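Local coordinates for DNA polymerase III beta subunit (Streptococcus pyogenes, PDB 2AVT), which probably forms a dimeric ring around DNA that slides along the duplex and keeps the replicative polymerase attached to its template, at residues A[28-36]-A[117-125]; A[144-154]-A[177-188]. All blocks are in the same frame, centred on the assembly; numbering follows the deposited sequence.

Interaction 1 of 2, residues A[28-36]-A[117-125]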
# COMPACT_ATOMS: atom_id res chain seq x y z
N ILE A 28 -18.81 6.17 -18.27
CA ILE A 28 -20.04 5.48 -18.66
C ILE A 28 -20.36 4.77 -17.34
O ILE A 28 -19.72 3.76 -16.99
CB ILE A 28 -19.76 4.46 -19.80
CG1 ILE A 28 -19.22 5.20 -21.03
CG2 ILE A 28 -21.03 3.70 -20.14
CD1 ILE A 28 -18.99 4.31 -22.26
N PRO A 29 -21.34 5.29 -16.58
CA PRO A 29 -21.73 4.73 -15.28
C PRO A 29 -21.97 3.23 -15.15
O PRO A 29 -21.52 2.62 -14.19
CB PRO A 29 -22.99 5.55 -14.91
CG PRO A 29 -22.80 6.85 -15.67
CD PRO A 29 -22.29 6.32 -17.00
N ILE A 30 -22.68 2.64 -16.11
CA ILE A 30 -22.97 1.21 -16.05
C ILE A 30 -21.73 0.30 -16.05
O ILE A 30 -21.81 -0.86 -15.65
CB ILE A 30 -23.93 0.80 -17.19
CG1 ILE A 30 -24.59 -0.54 -16.86
CG2 ILE A 30 -23.17 0.73 -18.53
CD1 ILE A 30 -25.49 -0.47 -15.62
N LEU A 31 -20.57 0.83 -16.44
CA LEU A 31 -19.37 -0.00 -16.48
C LEU A 31 -18.79 -0.28 -15.10
O LEU A 31 -17.83 -1.04 -14.97
CB LEU A 31 -18.30 0.62 -17.39
CG LEU A 31 -18.69 0.72 -18.87
CD1 LEU A 31 -17.50 1.23 -19.68
CD2 LEU A 31 -19.13 -0.66 -19.39
N SER A 32 -19.34 0.36 -14.06
CA SER A 32 -18.88 0.12 -12.69
C SER A 32 -19.47 -1.21 -12.21
O SER A 32 -19.08 -1.75 -11.17
CB SER A 32 -19.38 1.23 -11.76
OG SER A 32 -20.80 1.20 -11.69
N SER A 33 -20.42 -1.75 -12.95
CA SER A 33 -21.04 -2.99 -12.52
C SER A 33 -20.43 -4.26 -13.09
O SER A 33 -19.72 -4.25 -14.11
CB SER A 33 -22.54 -2.94 -12.83
OG SER A 33 -22.75 -2.86 -14.23
N ILE A 34 -20.67 -5.36 -12.38
CA ILE A 34 -20.20 -6.65 -12.86
C ILE A 34 -21.46 -7.32 -13.38
O ILE A 34 -22.54 -7.22 -12.78
CB ILE A 34 -19.53 -7.48 -11.74
CG1 ILE A 34 -19.05 -8.82 -12.32
CG2 ILE A 34 -20.48 -7.68 -10.59
CD1 ILE A 34 -17.90 -9.45 -11.56
N LYS A 35 -21.35 -7.97 -14.53
CA LYS A 35 -22.48 -8.65 -15.13
C LYS A 35 -22.38 -10.12 -14.79
O LYS A 35 -21.34 -10.74 -14.96
CB LYS A 35 -22.48 -8.43 -16.64
CG LYS A 35 -23.57 -9.14 -17.40
CD LYS A 35 -23.38 -8.90 -18.90
CE LYS A 35 -24.26 -9.83 -19.72
NZ LYS A 35 -23.81 -9.87 -21.15
N ILE A 36 -23.48 -10.68 -14.30
CA ILE A 36 -23.51 -12.09 -13.92
C ILE A 36 -24.56 -12.82 -14.73
O ILE A 36 -25.74 -12.50 -14.66
CB ILE A 36 -23.85 -12.24 -12.43
CG1 ILE A 36 -22.82 -11.48 -11.58
CG2 ILE A 36 -23.85 -13.71 -12.04
CD1 ILE A 36 -23.09 -11.55 -10.09
N GLY A 117 -30.11 -4.71 -7.87
CA GLY A 117 -29.29 -4.74 -9.07
C GLY A 117 -30.01 -4.16 -10.28
O GLY A 117 -31.04 -3.52 -10.15
N LYS A 118 -29.45 -4.38 -11.46
CA LYS A 118 -30.07 -3.84 -12.67
C LYS A 118 -30.19 -4.90 -13.74
O LYS A 118 -29.45 -5.88 -13.75
CB LYS A 118 -29.25 -2.68 -13.22
CG LYS A 118 -29.16 -1.46 -12.31
CD LYS A 118 -28.47 -0.32 -13.04
CE LYS A 118 -28.33 0.93 -12.16
NZ LYS A 118 -27.35 0.72 -11.07
N ASP A 119 -31.13 -4.68 -14.65
CA ASP A 119 -31.38 -5.57 -15.77
C ASP A 119 -30.14 -5.54 -16.68
O ASP A 119 -29.59 -4.47 -16.94
CB ASP A 119 -32.59 -5.09 -16.56
CG ASP A 119 -33.09 -6.12 -17.55
OD1 ASP A 119 -32.34 -6.48 -18.49
OD2 ASP A 119 -34.24 -6.57 -17.38
N VAL A 120 -29.71 -6.70 -17.15
CA VAL A 120 -28.53 -6.78 -18.00
C VAL A 120 -28.64 -6.04 -19.33
O VAL A 120 -27.62 -5.73 -19.94
CB VAL A 120 -28.12 -8.24 -18.30
CG1 VAL A 120 -27.64 -8.92 -17.03
CG2 VAL A 120 -29.30 -8.99 -18.90
N ASP A 121 -29.85 -5.77 -19.80
CA ASP A 121 -29.99 -5.07 -21.07
C ASP A 121 -29.40 -3.67 -21.00
O ASP A 121 -29.24 -3.00 -22.02
CB ASP A 121 -31.46 -4.99 -21.52
CG ASP A 121 -32.36 -4.38 -20.47
OD1 ASP A 121 -31.99 -3.34 -19.89
OD2 ASP A 121 -33.46 -4.94 -20.24
N GLN A 122 -29.04 -3.23 -19.80
CA GLN A 122 -28.44 -1.90 -19.66
C GLN A 122 -26.94 -1.96 -19.95
O GLN A 122 -26.29 -0.92 -20.14
CB GLN A 122 -28.67 -1.36 -18.24
CG GLN A 122 -30.14 -1.15 -17.91
CD GLN A 122 -30.37 -0.43 -16.59
OE1 GLN A 122 -29.65 0.51 -16.25
NE2 GLN A 122 -31.39 -0.85 -15.85
N TYR A 123 -26.39 -3.17 -20.01
CA TYR A 123 -24.96 -3.36 -20.26
C TYR A 123 -24.63 -3.42 -21.76
O TYR A 123 -25.37 -4.02 -22.53
CB TYR A 123 -24.49 -4.66 -19.59
CG TYR A 123 -23.03 -4.67 -19.24
CD1 TYR A 123 -22.55 -3.95 -18.15
CD2 TYR A 123 -22.12 -5.36 -20.03
CE1 TYR A 123 -21.20 -3.92 -17.85
CE2 TYR A 123 -20.77 -5.33 -19.75
CZ TYR A 123 -20.32 -4.61 -18.66
OH TYR A 123 -18.97 -4.56 -18.41
N PRO A 124 -23.51 -2.82 -22.18
CA PRO A 124 -23.14 -2.85 -23.60
C PRO A 124 -22.78 -4.26 -24.05
O PRO A 124 -22.20 -5.03 -23.30
CB PRO A 124 -21.95 -1.90 -23.67
CG PRO A 124 -21.31 -2.10 -22.32
CD PRO A 124 -22.50 -2.09 -21.39
N ARG A 125 -23.12 -4.59 -25.30
CA ARG A 125 -22.82 -5.91 -25.83
C ARG A 125 -21.36 -6.01 -26.22
O ARG A 125 -20.71 -5.01 -26.51
CB ARG A 125 -23.72 -6.20 -27.03
CG ARG A 125 -25.17 -6.33 -26.64
CD ARG A 125 -26.06 -6.39 -27.85
NE ARG A 125 -27.44 -6.70 -27.49
CZ ARG A 125 -28.44 -6.71 -28.36
NH1 ARG A 125 -28.21 -6.44 -29.64
NH2 ARG A 125 -29.67 -7.02 -27.96
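Ile30 and Tyr123 are at the centre of this contact, in which the 3-10 turn 29-32 and the start of strand 33-39 pack against the loop 117-125. The Ile30 side chain points at the loop. Its CB comes no closer than 4.2 Å to Gln122 O. CG1 is anti to the backbone N (chi1 -161°), which places it 3.7 Å from the same Gln122 O. The CG2 branch turns to Pro124 and touches its CD at 4.1 Å. At the tip, Ile30 CD1 lies 3.9 Å from Lys118 CD, and the two chains run past each other in opposite directions.

The Tyr123 ring packs beside this turn. Its CE1 meets Ile30 O at 3.8 Å, with the oxygen at the ring edge and near its plane. That oxygen also receives Ser33 N and Ser33 OG. The hydroxyl bond, Ser33 OG to Ile30 O, is 2.6 Å and lies in the carbonyl plane. Ser33 O is buried by the contact and has no polar partner in the model. The Leu31 side chain crosses that of Tyr123 at about a right angle, with Leu31 CD2 4.0 Å from Tyr123 OH, which is hydrogen-bonded to Ser48. Lys35 is extended and passes obliquely by the ring, with its CD 3.9 Å from Tyr123 CD2. Its CG touches Val120, and its amine forms a salt bridge with Glu37.

This is packing within the N-terminal domain. Strand 33-39 lies between strands 73-78 and 42-48. The loop, which follows strand 111-116, covers one face there, with Val120 reaching Ala74 and Leu76. Ile34 points the other way, onto Leu15 and Thr18 of helix 8-18. In the usual architecture of these rings the helices line the central hole, so the loop probably lies on the outer side.

Interaction 2 of 2, residues A[144-154]-A[177-188]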
# COMPACT_ATOMS: atom_id res chain seq x y z
N SER A 144 6.24 -13.38 -20.82
CA SER A 144 7.64 -13.00 -20.90
C SER A 144 7.82 -11.82 -21.84
O SER A 144 8.57 -10.90 -21.56
CB SER A 144 8.49 -14.17 -21.38
OG SER A 144 9.83 -13.76 -21.53
N ILE A 145 7.12 -11.88 -22.98
CA ILE A 145 7.17 -10.83 -23.99
C ILE A 145 6.63 -9.51 -23.41
O ILE A 145 7.19 -8.44 -23.62
CB ILE A 145 6.30 -11.21 -25.22
CG1 ILE A 145 6.94 -12.40 -25.95
CG2 ILE A 145 6.13 -10.02 -26.14
CD1 ILE A 145 6.05 -13.03 -27.03
N ILE A 146 5.53 -9.62 -22.66
CA ILE A 146 4.90 -8.47 -22.03
C ILE A 146 5.81 -7.77 -21.02
O ILE A 146 6.00 -6.56 -21.09
CB ILE A 146 3.60 -8.88 -21.33
CG1 ILE A 146 2.60 -9.37 -22.38
CG2 ILE A 146 3.04 -7.71 -20.51
CD1 ILE A 146 1.34 -9.96 -21.83
N ALA A 147 6.35 -8.53 -20.07
CA ALA A 147 7.23 -7.97 -19.06
C ALA A 147 8.48 -7.34 -19.67
O ALA A 147 9.15 -6.53 -19.03
CB ALA A 147 7.62 -9.03 -18.05
N GLU A 148 8.80 -7.73 -20.91
CA GLU A 148 9.99 -7.21 -21.58
C GLU A 148 9.74 -5.98 -22.46
O GLU A 148 10.67 -5.23 -22.74
CB GLU A 148 10.65 -8.30 -22.45
CG GLU A 148 11.12 -9.53 -21.67
CD GLU A 148 11.82 -10.57 -22.55
OE1 GLU A 148 11.41 -10.78 -23.71
OE2 GLU A 148 12.78 -11.20 -22.05
N THR A 149 8.50 -5.77 -22.88
CA THR A 149 8.22 -4.64 -23.77
C THR A 149 7.20 -3.60 -23.29
O THR A 149 7.29 -2.43 -23.66
CB THR A 149 7.74 -5.14 -25.14
OG1 THR A 149 6.52 -5.86 -24.96
CG2 THR A 149 8.78 -6.07 -25.76
N ALA A 150 6.24 -4.01 -22.47
CA ALA A 150 5.20 -3.10 -21.98
C ALA A 150 5.70 -1.77 -21.41
O ALA A 150 5.23 -0.70 -21.81
CB ALA A 150 4.33 -3.81 -20.95
N PHE A 151 6.65 -1.84 -20.49
CA PHE A 151 7.21 -0.65 -19.84
C PHE A 151 7.83 0.40 -20.77
O PHE A 151 7.91 1.58 -20.41
CB PHE A 151 8.25 -1.08 -18.81
CG PHE A 151 9.52 -1.61 -19.41
CD1 PHE A 151 10.57 -0.75 -19.74
CD2 PHE A 151 9.67 -2.96 -19.68
CE1 PHE A 151 11.73 -1.23 -20.32
CE2 PHE A 151 10.83 -3.45 -20.26
CZ PHE A 151 11.86 -2.58 -20.59
N ALA A 152 8.28 -0.01 -21.95
CA ALA A 152 8.92 0.91 -22.88
C ALA A 152 7.96 1.81 -23.66
O ALA A 152 8.37 2.83 -24.21
CB ALA A 152 9.81 0.14 -23.85
N ALA A 153 6.68 1.43 -23.71
CA ALA A 153 5.70 2.22 -24.44
C ALA A 153 5.54 3.60 -23.81
O ALA A 153 5.88 3.82 -22.64
CB ALA A 153 4.36 1.50 -24.47
N SER A 154 5.01 4.54 -24.59
CA SER A 154 4.80 5.90 -24.12
C SER A 154 3.48 6.06 -23.37
O SER A 154 2.49 5.40 -23.68
CB SER A 154 4.83 6.88 -25.30
OG SER A 154 4.67 8.21 -24.86
N ALA A 177 7.68 -8.14 -31.39
CA ALA A 177 6.97 -7.35 -30.39
C ALA A 177 7.91 -6.21 -30.04
O ALA A 177 9.02 -6.44 -29.56
CB ALA A 177 6.68 -8.19 -29.14
N VAL A 178 7.47 -4.98 -30.31
CA VAL A 178 8.30 -3.81 -30.01
C VAL A 178 7.50 -2.67 -29.39
O VAL A 178 6.32 -2.47 -29.70
CB VAL A 178 9.00 -3.27 -31.28
CG1 VAL A 178 7.97 -2.69 -32.23
CG2 VAL A 178 10.02 -2.21 -30.89
N ALA A 179 8.15 -1.92 -28.51
CA ALA A 179 7.53 -0.77 -27.85
C ALA A 179 8.62 0.27 -27.63
O ALA A 179 9.77 -0.07 -27.37
CB ALA A 179 6.93 -1.18 -26.51
N THR A 180 8.24 1.54 -27.74
CA THR A 180 9.18 2.64 -27.56
C THR A 180 8.49 3.93 -27.15
O THR A 180 7.29 4.13 -27.38
CB THR A 180 9.97 2.90 -28.87
OG1 THR A 180 10.94 3.93 -28.64
CG2 THR A 180 9.04 3.35 -29.98
N ASP A 181 9.27 4.80 -26.52
CA ASP A 181 8.80 6.10 -26.05
C ASP A 181 9.67 7.16 -26.75
O ASP A 181 9.83 8.26 -26.24
CB ASP A 181 8.98 6.21 -24.54
CG ASP A 181 10.43 6.21 -24.12
OD1 ASP A 181 11.26 5.67 -24.88
OD2 ASP A 181 10.75 6.74 -23.03
N SER A 182 10.23 6.80 -27.91
CA SER A 182 11.10 7.68 -28.69
C SER A 182 12.17 8.29 -27.81
O SER A 182 12.61 9.43 -28.00
CB SER A 182 10.29 8.79 -29.35
OG SER A 182 9.73 9.67 -28.39
N HIS A 183 12.58 7.50 -26.83
CA HIS A 183 13.63 7.87 -25.89
C HIS A 183 14.41 6.57 -25.67
O HIS A 183 15.64 6.55 -25.64
CB HIS A 183 13.03 8.35 -24.57
CG HIS A 183 12.41 9.71 -24.64
ND1 HIS A 183 13.15 10.85 -24.93
CD2 HIS A 183 11.14 10.12 -24.48
CE1 HIS A 183 12.34 11.89 -24.94
NE2 HIS A 183 11.12 11.49 -24.67
N ARG A 184 13.64 5.49 -25.54
CA ARG A 184 14.14 4.14 -25.33
C ARG A 184 13.19 3.18 -26.04
O ARG A 184 12.05 3.51 -26.31
CB ARG A 184 14.24 3.85 -23.83
CG ARG A 184 12.92 3.86 -23.08
CD ARG A 184 13.27 4.21 -21.64
NE ARG A 184 12.37 3.65 -20.63
CZ ARG A 184 11.05 3.68 -20.69
NH1 ARG A 184 10.44 4.24 -21.73
NH2 ARG A 184 10.34 3.17 -19.70
N MET A 185 13.68 1.98 -26.32
CA MET A 185 12.92 0.99 -27.06
C MET A 185 13.28 -0.42 -26.62
O MET A 185 14.39 -0.66 -26.17
CB MET A 185 13.24 1.17 -28.55
CG MET A 185 12.70 0.08 -29.45
SD MET A 185 13.27 0.37 -31.15
CE MET A 185 14.87 -0.33 -31.05
N SER A 186 12.32 -1.33 -26.76
CA SER A 186 12.50 -2.73 -26.39
C SER A 186 11.88 -3.59 -27.48
O SER A 186 10.74 -3.36 -27.90
CB SER A 186 11.82 -3.01 -25.06
OG SER A 186 12.16 -4.31 -24.61
N GLN A 187 12.64 -4.59 -27.93
CA GLN A 187 12.19 -5.50 -28.99
C GLN A 187 12.45 -6.99 -28.74
O GLN A 187 13.52 -7.39 -28.28
CB GLN A 187 12.85 -5.12 -30.31
CG GLN A 187 12.53 -6.05 -31.47
CD GLN A 187 13.51 -5.90 -32.62
OE1 GLN A 187 14.66 -6.34 -32.53
NE2 GLN A 187 13.07 -5.27 -33.68
N ARG A 188 11.45 -7.80 -29.07
CA ARG A 188 11.55 -9.25 -28.90
C ARG A 188 11.19 -9.92 -30.23
O ARG A 188 10.11 -9.69 -30.77
CB ARG A 188 10.59 -9.72 -27.80
CG ARG A 188 10.65 -11.23 -27.50
CD ARG A 188 11.99 -11.64 -26.88
NE ARG A 188 12.09 -13.10 -26.71
CZ ARG A 188 11.41 -13.81 -25.81
NH1 ARG A 188 10.57 -13.21 -24.98
NH2 ARG A 188 11.57 -15.12 -25.76
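Helix 144-149 lies along the hairpin 177-188, with Thr149 nearest Ser186, running 21° from the direction of strand 177-180 and nearly antiparallel, at 163°, to strand 184-188. At their closest, the axes of helix 144-149 and strand 177-180 are 8.8 Å apart, and those of helix 144-149 and strand 184-188 are 8.3 Å apart. Apolar contacts line the interface, mostly through alanines. Ile145 CG2 rests on Ala177 CB at 3.6 Å. Ala152 CB and Ala153 CB both pack against Ala179 CB, the first at 4.1 Å.

Polar groups also meet within the buried interface. Ser186 OG donates to Glu148 O over 2.6 Å, arriving tilted 31° from the carbonyl plane. Thr149 OG1 turns back to Ile145 O in its own helix, and its CG2 methyl faces the strands. Arg188 bends at chi2, which brings NH1 to Glu148 OE1 at 2.9 Å. This is a salt bridge, but its hydrogen bond is weak, and the guanidinium and carboxylate planes are steeply inclined. Glu366 makes a long, weak ion pair with Arg188 and lies close to the like-charged Glu148, so Arg188 probably offsets some repulsion.

At the far end, Arg184 reaches back from the hairpin. Its NH2 makes a weak bond to Phe151 O at 3.0 Å and also sits in plane at the edge of the Phe151 ring. Ala152 CA covers one guanidinium face. Arg184 NH1 pairs with Asp181 OD2 at 2.8 Å, and NH2 has a further salt bridge to Glu336. Together these bonds would restrict the group's rotation.

The hairpin belongs to a large antiparallel sheet, with helix 139-149 on one face. Strand 184-191 pairs with strand 367-372, whose Phe368 meets Glu148 and Ser186. Helix 331-339 approaches Arg184 through Tyr333. The contact therefore sits where the central domain joins the C-terminal domain.

How the interactions relate
From the N terminus, the chain first passes through 28-36 and then makes most of the N-terminal domain before 117-125 returns to close interaction 1. That loop spans 80 residues, largely strand. The chain then enters the central domain. Interaction 2 opens at 144-154 and closes at 177-188, after only 22 intervening residues. The two loops are in series and neither nest nor cross. The centres of interactions 1 and 2 are about 34 Å apart, and their nearest atoms about 21 Å. Interaction 1 ties the loop after strand 111-116 to the 3-10 turn and the start of strand 33-39. Interaction 2 ties a helix to the sheet that continues into the C-terminal domain.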